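Local structure of enoyl-CoA hydratase (Thermus thermophilus, 1WZ8) at residues P36-H39 and R40-R44; D95-L98 and G99-F103; L158-M162 and A163-Y167. The protein probably catalyses the reversible addition of water to 2-enoyl-CoA thioesters, working as a hexameric member of the crotonase family. All coordinates share one frame; numbering follows the deposited sequence.

In the fold
Contacts 1 and 2 lie on two neighbouring helices, 36-49 and 83-102, and touch each other: L42 CB comes to 3.7 Å from L96 CD1, and A43 O meets CB of D95. Both are largely buried, each with one exposed residue among those that touch. Contact 1 keeps a regular ladder of backbone bonds and sends H39 and R40 to E92; in contact 2 the corresponding ladder is interrupted at a proline. Contact 3, its centre about 28 Å from that of contact 1 and about 22 Å from that of contact 2, lies farther out in the chain yet is wholly buried in the hexamer. There a glycine links two short helices, and lysines reach into another subunit.

Contact 1 (P36-H39 and R40-R44); sequences PALH and RGLAR
The carbonyl oxygen of L38 takes the shortest hydrogen bond here, from L42 N at 2.8 Å, and the bond is straight, with 168° at the hydrogen. It belongs to the first turns of helix 36-49, the crossover helix of a beta-alpha-beta unit between strands 21-26 and 57-62. The same i to i+4 pattern repeats in G41 N to A37 O, A43 N to H39 O and R40 N to P36 O, the last at 3.1 Å and again nearly straight. Side chains also close around the acceptors: L42 CG packs 3.4 Å from L38 O, and A43 CB lies at the same distance from H39 O. On the flank facing the sheet, the L38 and L42 side chains run obliquely past each other, with L38 CG 3.9 Å from L42 CD1; both also touch L12 and F26, which places this pair between the helix and strands 12-18 and 21-26.

H39 serves a different neighbour. Its CG stands anti to the backbone N (chi1 -178°), which swings the ring out towards helix 83-102; the side chain packs there on V89 and L96 while ND1 is hydrogen-bonded to E92. R40 reaches the same carboxylate through a salt bridge from NH1, so two consecutive residues of this helix hold E92 together and probably limit its rotation. The arginine chain starts out extended and then bends at chi3 (47°), which turns the guanidinium back along the helix towards the first turn. There one of its faces covers the P36 carbonyl, off-centre towards the rim, with P36 O 3.9 Å above the plane and 4.1 Å from R40 NH1, while R40 CB approaches that same oxygen to 3.7 Å.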
loop_
_atom_site.group_PDB
_atom_site.type_symbol
_atom_site.label_atom_id
_atom_site.label_comp_id
_atom_site.label_asym_id
_atom_site.label_seq_id
_atom_site.Cartn_x
_atom_site.Cartn_y
_atom_site.Cartn_z
ATOM N N PRO A 36 -26.560 6.649 -23.095
ATOM C CA PRO A 36 -26.026 7.592 -22.108
ATOM C C PRO A 36 -26.843 7.688 -20.815
ATOM O O PRO A 36 -26.292 7.619 -19.715
ATOM C CB PRO A 36 -26.009 8.913 -22.876
ATOM C CG PRO A 36 -25.689 8.475 -24.262
ATOM C CD PRO A 36 -26.562 7.243 -24.444
ATOM N N ALA A 37 -28.158 7.838 -20.949
ATOM C CA ALA A 37 -29.031 7.968 -19.786
ATOM C C ALA A 37 -29.003 6.771 -18.845
ATOM O O ALA A 37 -28.998 6.941 -17.623
ATOM C CB ALA A 37 -30.463 8.241 -20.235
ATOM N N LEU A 38 -28.992 5.565 -19.405
ATOM C CA LEU A 38 -28.980 4.362 -18.581
ATOM C C LEU A 38 -27.648 4.183 -17.864
ATOM O O LEU A 38 -27.611 3.812 -16.693
ATOM C CB LEU A 38 -29.282 3.123 -19.426
ATOM C CG LEU A 38 -29.366 1.813 -18.632
ATOM C CD1 LEU A 38 -30.468 1.904 -17.583
ATOM C CD2 LEU A 38 -29.631 0.667 -19.582
ATOM N N HIS A 39 -26.553 4.445 -18.563
ATOM C CA HIS A 39 -25.241 4.317 -17.947
ATOM C C HIS A 39 -25.141 5.243 -16.734
ATOM O O HIS A 39 -24.700 4.832 -15.658
ATOM C CB HIS A 39 -24.146 4.640 -18.966
ATOM C CG HIS A 39 -22.759 4.476 -18.430
ATOM N ND1 HIS A 39 -22.023 5.531 -17.935
ATOM C CD2 HIS A 39 -21.986 3.375 -18.286
ATOM C CE1 HIS A 39 -20.854 5.086 -17.510
ATOM N NE2 HIS A 39 -20.804 3.781 -17.712
ATOM N N ARG A 40 -25.561 6.493 -16.900
ATOM C CA ARG A 40 -25.516 7.439 -15.796
ATOM C C ARG A 40 -26.468 7.023 -14.676
ATOM O O ARG A 40 -26.155 7.178 -13.493
ATOM C CB ARG A 40 -25.867 8.844 -16.280
ATOM C CG ARG A 40 -26.057 9.828 -15.135
ATOM C CD ARG A 40 -25.960 11.267 -15.598
ATOM N NE ARG A 40 -26.766 11.476 -16.798
ATOM C CZ ARG A 40 -26.276 11.452 -18.032
ATOM N NH1 ARG A 40 -24.981 11.209 -18.214
ATOM N NH2 ARG A 40 -27.066 11.704 -19.070
ATOM N N GLY A 41 -27.629 6.494 -15.056
ATOM C CA GLY A 41 -28.603 6.053 -14.075
ATOM C C GLY A 41 -28.079 4.920 -13.214
ATOM O O GLY A 41 -28.212 4.950 -11.991
ATOM N N LEU A 42 -27.485 3.916 -13.852
ATOM C CA LEU A 42 -26.935 2.771 -13.131
ATOM C C LEU A 42 -25.766 3.179 -12.243
ATOM O O LEU A 42 -25.491 2.545 -11.223
ATOM C CB LEU A 42 -26.477 1.697 -14.126
ATOM C CG LEU A 42 -27.606 0.927 -14.818
ATOM C CD1 LEU A 42 -27.063 0.092 -15.969
ATOM C CD2 LEU A 42 -28.303 0.048 -13.793
ATOM N N ALA A 43 -25.079 4.246 -12.631
ATOM C CA ALA A 43 -23.926 4.708 -11.868
ATOM C C ALA A 43 -24.299 5.591 -10.683
ATOM O O ALA A 43 -23.634 5.561 -9.650
ATOM C CB ALA A 43 -22.974 5.456 -12.787
ATOM N N ARG A 44 -25.368 6.365 -10.833
ATOM C CA ARG A 44 -25.783 7.285 -9.784
ATOM C C ARG A 44 -26.883 6.813 -8.840
ATOM O O ARG A 44 -27.021 7.355 -7.748
ATOM C CB ARG A 44 -26.213 8.614 -10.410
ATOM C CG ARG A 44 -25.203 9.179 -11.387
ATOM C CD ARG A 44 -25.686 10.463 -12.040
ATOM N NE ARG A 44 -25.423 11.637 -11.212
ATOM C CZ ARG A 44 -25.010 12.806 -11.694
ATOM N NH1 ARG A 44 -24.817 12.956 -12.998
ATOM N NH2 ARG A 44 -24.768 13.820 -10.875
#

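Contact 2 (D95-L98 and G99-F103)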
loop_
_atom_site.group_PDB
_atom_site.type_symbol
_atom_site.label_atom_id
_atom_site.label_comp_id
_atom_site.label_asym_id
_atom_site.label_seq_id
_atom_site.Cartn_x
_atom_site.Cartn_y
_atom_site.Cartn_z
ATOM N N ASP A 95 -18.102 5.420 -10.881
ATOM C CA ASP A 95 -19.191 5.163 -9.943
ATOM C C ASP A 95 -19.976 3.886 -10.228
ATOM O O ASP A 95 -20.595 3.321 -9.330
ATOM C CB ASP A 95 -20.155 6.356 -9.894
ATOM C CG ASP A 95 -19.559 7.559 -9.178
ATOM O OD1 ASP A 95 -18.829 7.358 -8.191
ATOM O OD2 ASP A 95 -19.826 8.701 -9.592
ATOM N N LEU A 96 -19.956 3.430 -11.475
ATOM C CA LEU A 96 -20.673 2.215 -11.835
ATOM C C LEU A 96 -20.079 1.046 -11.057
ATOM O O LEU A 96 -20.769 0.075 -10.764
ATOM C CB LEU A 96 -20.557 1.946 -13.339
ATOM C CG LEU A 96 -21.382 0.772 -13.882
ATOM C CD1 LEU A 96 -22.870 1.035 -13.674
ATOM C CD2 LEU A 96 -21.091 0.588 -15.362
ATOM N N VAL A 97 -18.797 1.155 -10.721
ATOM C CA VAL A 97 -18.103 0.114 -9.970
ATOM C C VAL A 97 -18.077 0.414 -8.468
ATOM O O VAL A 97 -18.379 -0.453 -7.643
ATOM C CB VAL A 97 -16.651 -0.059 -10.493
ATOM C CG1 VAL A 97 -15.880 -1.037 -9.613
ATOM C CG2 VAL A 97 -16.682 -0.561 -11.928
ATOM N N LEU A 98 -17.732 1.645 -8.108
ATOM C CA LEU A 98 -17.667 2.023 -6.700
ATOM C C LEU A 98 -19.041 2.123 -6.057
ATOM O O LEU A 98 -19.188 1.903 -4.856
ATOM C CB LEU A 98 -16.926 3.352 -6.546
ATOM C CG LEU A 98 -15.481 3.356 -7.049
ATOM C CD1 LEU A 98 -14.841 4.707 -6.742
ATOM C CD2 LEU A 98 -14.701 2.230 -6.379
ATOM N N GLY A 99 -20.049 2.455 -6.861
ATOM C CA GLY A 99 -21.396 2.569 -6.337
ATOM C C GLY A 99 -21.788 1.311 -5.592
ATOM O O GLY A 99 -22.128 1.360 -4.410
ATOM N N PRO A 100 -21.760 0.156 -6.267
ATOM C CA PRO A 100 -22.118 -1.110 -5.626
ATOM C C PRO A 100 -21.158 -1.446 -4.477
ATOM O O PRO A 100 -21.583 -1.903 -3.413
ATOM C CB PRO A 100 -22.017 -2.112 -6.770
ATOM C CG PRO A 100 -22.344 -1.284 -7.976
ATOM C CD PRO A 100 -21.574 -0.024 -7.718
ATOM N N LEU A 101 -19.867 -1.207 -4.694
ATOM C CA LEU A 101 -18.862 -1.505 -3.675
ATOM C C LEU A 101 -19.061 -0.722 -2.394
ATOM O O LEU A 101 -18.858 -1.251 -1.302
ATOM C CB LEU A 101 -17.445 -1.236 -4.193
ATOM C CG LEU A 101 -16.807 -2.202 -5.193
ATOM C CD1 LEU A 101 -15.322 -1.865 -5.313
ATOM C CD2 LEU A 101 -16.973 -3.641 -4.725
ATOM N N ASN A 102 -19.452 0.542 -2.522
ATOM C CA ASN A 102 -19.653 1.364 -1.341
ATOM C C ASN A 102 -21.083 1.388 -0.809
ATOM O O ASN A 102 -21.356 2.027 0.207
ATOM C CB ASN A 102 -19.136 2.784 -1.593
ATOM C CG ASN A 102 -17.618 2.836 -1.675
ATOM O OD1 ASN A 102 -16.924 2.225 -0.864
ATOM N ND2 ASN A 102 -17.096 3.567 -2.652
ATOM N N PHE A 103 -21.995 0.697 -1.488
ATOM C CA PHE A 103 -23.369 0.631 -1.012
ATOM C C PHE A 103 -23.288 -0.254 0.230
ATOM O O PHE A 103 -22.600 -1.267 0.219
ATOM C CB PHE A 103 -24.277 -0.012 -2.057
ATOM C CG PHE A 103 -25.728 0.040 -1.695
ATOM C CD1 PHE A 103 -26.380 1.264 -1.579
ATOM C CD2 PHE A 103 -26.434 -1.126 -1.423
ATOM C CE1 PHE A 103 -27.717 1.328 -1.193
ATOM C CE2 PHE A 103 -27.775 -1.074 -1.037
ATOM C CZ PHE A 103 -28.416 0.154 -0.919
#
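L101 and N102 both set CG anti to the carbonyl carbon (chi1 -74° and -70°), which lays each side chain back over the preceding turn. L101 CG thus rests 3.4 Å from V97 O, and N102 CG comes to 3.7 Å from L98 O, the acceptor of a 2.7 Å bond from N102 N. The L101 methyl CD1 also reaches V97 CG1 and L98 CD2, the latter at 4.3 Å. Between these bonds and the one from G99 N to D95 O (2.7 Å) sits P100, which has no N-H to give. Its CD instead presses against two carbonyls, 3.2 Å from L96 O and equally near V97 O; L96 O is buried without a polar partner. The proline also meets W46, L122 and A125, and an alanine here would probably lose the CG and CD packing on L96 O and V97 O and fill less of the space beside those three. N102 OD1 is held by R226, and L101 packs on K166 of a neighbouring subunit. Bonding that is short at G99, missing at P100, weak from L101 N to V97 O and sound again at N102 is that of a proline kink, here close to the end of helix 83-102.

Contact 3 (L158-M162 and A163-Y167); sequences LLVGM and AKAKY
V160 packs forward onto the next helix: its CG2 lies 3.9 Å from K164 CB and a little farther from A165 CB, and the valine and lysine side chains cross at about a right angle. Its carbonyl oxygen is served through a water, which donates to V160 O at 2.8 Å and accepts from K164 N at 2.9 Å. The water thereby occupies one of the N-H groups of the first turn of helix 162-171, whose N-cap is G161.

That glycine ends the preceding helix, 157-160, and lets the chain turn into the next one. Its phi is positive (90°), and a side chain at these backbone angles would jam against V160 O. G161 O takes the first i to i+4 bond of the new helix, from A165 N at 3.1 Å, and A165 CB leans on the same oxygen.

M162 opens the helix proper. Its carbonyl receives K166 N at 2.9 Å in a nearly straight bond (169°). The side chain starts with CG anti to the backbone N and then bends at both chi2 and chi3, so it curls beside K166 rather than stretching out. The two chains cross obliquely, M162 CG at 4.0 Å from K166 CE and SD as near to K166 CG, while Y225 of another subunit packs on the methionine.

The lysines thus divide their chemistry. Their methylene groups pack within the turn, but the ammonium of K166 goes to D127 and N222 of that other subunit, and that of K164 to E181 and the A187 carbonyl there. These buried charges, matched by acids across the interface, are consistent with this glycine-linked helix start helping to hold one subunit of the hexamer to the next.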
loop_
_atom_site.group_PDB
_atom_site.type_symbol
_atom_site.label_atom_id
_atom_site.label_comp_id
_atom_site.label_asym_id
_atom_site.label_seq_id
_atom_site.Cartn_x
_atom_site.Cartn_y
_atom_site.Cartn_z
ATOM N N LEU A 158 -7.793 -9.837 -8.116
ATOM C CA LEU A 158 -8.222 -10.440 -6.857
ATOM C C LEU A 158 -9.345 -11.453 -7.026
ATOM O O LEU A 158 -9.827 -12.020 -6.047
ATOM C CB LEU A 158 -8.654 -9.366 -5.857
ATOM C CG LEU A 158 -7.542 -8.561 -5.183
ATOM C CD1 LEU A 158 -8.156 -7.572 -4.197
ATOM C CD2 LEU A 158 -6.580 -9.503 -4.465
ATOM N N LEU A 159 -9.759 -11.683 -8.268
ATOM C CA LEU A 159 -10.812 -12.652 -8.535
ATOM C C LEU A 159 -10.244 -13.931 -9.140
ATOM O O LEU A 159 -10.503 -15.030 -8.640
ATOM C CB LEU A 159 -11.865 -12.068 -9.489
ATOM C CG LEU A 159 -12.818 -11.002 -8.938
ATOM C CD1 LEU A 159 -13.731 -10.524 -10.052
ATOM C CD2 LEU A 159 -13.649 -11.573 -7.794
ATOM N N VAL A 160 -9.456 -13.786 -10.200
ATOM C CA VAL A 160 -8.889 -14.941 -10.887
ATOM C C VAL A 160 -7.368 -15.022 -10.951
ATOM O O VAL A 160 -6.823 -15.985 -11.491
ATOM C CB VAL A 160 -9.421 -15.035 -12.338
ATOM C CG1 VAL A 160 -10.934 -15.170 -12.326
ATOM C CG2 VAL A 160 -8.994 -13.810 -13.135
ATOM N N GLY A 161 -6.675 -14.032 -10.404
ATOM C CA GLY A 161 -5.227 -14.072 -10.458
ATOM C C GLY A 161 -4.745 -13.394 -11.724
ATOM O O GLY A 161 -5.498 -13.268 -12.692
ATOM N N MET A 162 -3.479 -12.989 -11.736
ATOM C CA MET A 162 -2.912 -12.270 -12.873
ATOM C C MET A 162 -2.772 -13.028 -14.192
ATOM O O MET A 162 -2.929 -12.435 -15.260
ATOM C CB MET A 162 -1.554 -11.686 -12.484
ATOM C CG MET A 162 -1.050 -10.631 -13.459
ATOM S SD MET A 162 -2.201 -9.238 -13.579
ATOM C CE MET A 162 -2.163 -8.669 -11.889
ATOM N N ALA A 163 -2.471 -14.321 -14.136
ATOM C CA ALA A 163 -2.313 -15.095 -15.366
ATOM C C ALA A 163 -3.619 -15.144 -16.154
ATOM O O ALA A 163 -3.664 -14.810 -17.345
ATOM C CB ALA A 163 -1.845 -16.518 -15.042
ATOM N N LYS A 164 -4.688 -15.564 -15.491
ATOM C CA LYS A 164 -5.974 -15.651 -16.165
ATOM C C LYS A 164 -6.506 -14.272 -16.547
ATOM O O LYS A 164 -7.170 -14.120 -17.566
ATOM C CB LYS A 164 -6.978 -16.394 -15.286
ATOM C CG LYS A 164 -6.634 -17.869 -15.105
ATOM C CD LYS A 164 -6.685 -18.607 -16.441
ATOM C CE LYS A 164 -6.335 -20.087 -16.274
ATOM N NZ LYS A 164 -6.488 -20.833 -17.553
ATOM N N ALA A 165 -6.205 -13.262 -15.739
ATOM C CA ALA A 165 -6.660 -11.909 -16.047
ATOM C C ALA A 165 -5.979 -11.415 -17.324
ATOM O O ALA A 165 -6.644 -10.938 -18.244
ATOM C CB ALA A 165 -6.348 -10.968 -14.888
ATOM N N LYS A 166 -4.656 -11.530 -17.388
ATOM C CA LYS A 166 -3.941 -11.070 -18.576
ATOM C C LYS A 166 -4.352 -11.824 -19.828
ATOM O O LYS A 166 -4.470 -11.238 -20.904
ATOM C CB LYS A 166 -2.427 -11.190 -18.379
ATOM C CG LYS A 166 -1.851 -10.099 -17.502
ATOM C CD LYS A 166 -0.347 -10.190 -17.427
ATOM C CE LYS A 166 0.233 -8.936 -16.805
ATOM N NZ LYS A 166 1.717 -9.004 -16.789
ATOM N N TYR A 167 -4.573 -13.124 -19.689
ATOM C CA TYR A 167 -4.961 -13.945 -20.827
ATOM C C TYR A 167 -6.315 -13.536 -21.414
ATOM O O TYR A 167 -6.442 -13.337 -22.622
ATOM C CB TYR A 167 -5.011 -15.415 -20.417
ATOM C CG TYR A 167 -5.402 -16.343 -21.540
ATOM C CD1 TYR A 167 -4.506 -16.649 -22.563
ATOM C CD2 TYR A 167 -6.672 -16.916 -21.582
ATOM C CE1 TYR A 167 -4.864 -17.512 -23.600
ATOM C CE2 TYR A 167 -7.040 -17.775 -22.614
ATOM C CZ TYR A 167 -6.132 -18.069 -23.617
ATOM O OH TYR A 167 -6.491 -18.932 -24.629
HETATM O O HOH W 1 -4.269 -16.342 -12.685
#